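Local structure of aldose-aldose oxidoreductase (Caulobacter crescentus, 5A04) at residues Leu191-Ala194 with Arg195-Gly199. The protein probably oxidises one aldose sugar while reducing another, using a tightly held nicotinamide cofactor that shuttles hydride between them. Residues are numbered along the deposited sequence; the frame is centred on the assembly and turned at random.
Sequences LNAA and RYLTG
Arg195 and Leu191 meet one turn apart in the last two turns of helix 182-198, an alpha-helix packed on the mixed sheet of the C-terminal alpha/beta domain. Arg195 N donates to Leu191 O at 3.1 Å. Its side chain runs back past this carbonyl, and CD reaches Leu191 CD1 at 4.0 Å. A bend at chi3 (56°) then turns the guanidinium toward Asn192, whose ND2 lies at its edge, 3.4 Å from NH1. Both are donors, and Asp320 reconciles them: OD1 forms a salt bridge with NH1 and OD2 accepts a hydrogen bond from ND2. Asp316 and Glu201 pair with NH2 and NE.

Tyr196 N bonds to Asn192 O. Its CG sits between backbone N and carbonyl carbon (chi1 60°), which folds the ring back along the helix. One face covers Ala193 CA, a CH-pi contact 3.5 Å from the ring centroid. Asn192 OD1 meets the ring edge in plane, 3.3 Å from CD2, and Asn139 binds OH. A leucine here would probably leave Ala193 CA without its aromatic cover and Asn139 OD1 without this hydroxyl partner.

Leu197 N donates to Ala193 O at 2.8 Å, and its CG packs against the same oxygen. Thr198 closes the helix before Gly199, which has positive phi. Ala194 O accepts twice from Thr198, from N at 3.1 Å and from OG1 at 2.8 Å.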
loop_
_atom_site.group_PDB
_atom_site.type_symbol
_atom_site.label_atom_id
_atom_site.label_comp_id
_atom_site.label_asym_id
_atom_site.label_seq_id
_atom_site.Cartn_x
_atom_site.Cartn_y
_atom_site.Cartn_z
ATOM N N LEU A 191 2.321 7.390 -9.034
ATOM C CA LEU A 191 1.691 8.702 -9.076
ATOM C C LEU A 191 0.750 8.840 -10.268
ATOM O O LEU A 191 -0.398 9.277 -10.125
ATOM C CB LEU A 191 2.780 9.778 -9.129
ATOM C CG LEU A 191 2.341 11.183 -9.520
ATOM C CD1 LEU A 191 1.332 11.707 -8.495
ATOM C CD2 LEU A 191 3.583 12.073 -9.602
ATOM N N ASN A 192 1.238 8.460 -11.444
ATOM C CA ASN A 192 0.468 8.620 -12.669
ATOM C C ASN A 192 -0.798 7.761 -12.579
ATOM O O ASN A 192 -1.884 8.208 -12.951
ATOM C CB ASN A 192 1.328 8.259 -13.897
ATOM C CG ASN A 192 0.740 8.768 -15.208
ATOM O OD1 ASN A 192 0.160 8.003 -15.979
ATOM N ND2 ASN A 192 0.907 10.053 -15.477
ATOM N N ALA A 193 -0.669 6.545 -12.051
ATOM C CA ALA A 193 -1.844 5.677 -11.874
ATOM C C ALA A 193 -2.844 6.240 -10.862
ATOM O O ALA A 193 -4.054 6.186 -11.083
ATOM C CB ALA A 193 -1.427 4.264 -11.453
ATOM N N ALA A 194 -2.357 6.771 -9.747
ATOM C CA ALA A 194 -3.284 7.340 -8.766
ATOM C C ALA A 194 -4.114 8.439 -9.427
ATOM O O ALA A 194 -5.322 8.542 -9.200
ATOM C CB ALA A 194 -2.534 7.883 -7.558
ATOM N N ARG A 195 -3.459 9.224 -10.280
ATOM C CA ARG A 195 -4.134 10.291 -11.007
ATOM C C ARG A 195 -5.120 9.759 -12.050
ATOM O O ARG A 195 -6.247 10.252 -12.114
ATOM C CB ARG A 195 -3.103 11.218 -11.673
ATOM C CG ARG A 195 -2.341 12.111 -10.649
ATOM C CD ARG A 195 -1.227 12.968 -11.302
ATOM N NE ARG A 195 -1.825 13.768 -12.361
ATOM C CZ ARG A 195 -1.637 13.561 -13.660
ATOM N NH1 ARG A 195 -0.775 12.641 -14.077
ATOM N NH2 ARG A 195 -2.305 14.301 -14.546
ATOM N N TYR A 196 -4.733 8.769 -12.863
ATOM C CA TYR A 196 -5.684 8.351 -13.899
ATOM C C TYR A 196 -6.763 7.411 -13.375
ATOM O O TYR A 196 -7.836 7.323 -13.969
ATOM C CB TYR A 196 -4.991 7.747 -15.153
ATOM C CG TYR A 196 -4.118 6.501 -15.059
ATOM C CD1 TYR A 196 -4.650 5.249 -14.758
ATOM C CD2 TYR A 196 -2.769 6.571 -15.406
ATOM C CE1 TYR A 196 -3.833 4.103 -14.735
ATOM C CE2 TYR A 196 -1.949 5.446 -15.378
ATOM C CZ TYR A 196 -2.487 4.217 -15.051
ATOM O OH TYR A 196 -1.655 3.116 -15.044
ATOM N N LEU A 197 -6.528 6.759 -12.246
ATOM C CA LEU A 197 -7.584 5.926 -11.659
ATOM C C LEU A 197 -8.638 6.805 -10.972
ATOM O O LEU A 197 -9.842 6.560 -11.098
ATOM C CB LEU A 197 -6.991 4.909 -10.677
ATOM C CG LEU A 197 -6.118 3.844 -11.342
ATOM C CD1 LEU A 197 -5.348 3.077 -10.289
ATOM C CD2 LEU A 197 -6.954 2.868 -12.212
ATOM N N THR A 198 -8.202 7.840 -10.253
ATOM C CA THR A 198 -9.167 8.743 -9.620
ATOM C C THR A 198 -9.754 9.699 -10.643
ATOM O O THR A 198 -10.889 10.169 -10.490
ATOM C CB THR A 198 -8.537 9.591 -8.485
ATOM O OG1 THR A 198 -7.456 10.357 -9.025
ATOM C CG2 THR A 198 -8.022 8.708 -7.364
ATOM N N GLY A 199 -8.966 10.006 -11.672
ATOM C CA GLY A 199 -9.303 11.068 -12.606
ATOM C C GLY A 199 -9.217 12.432 -11.943
ATOM O O GLY A 199 -9.821 13.401 -12.405
#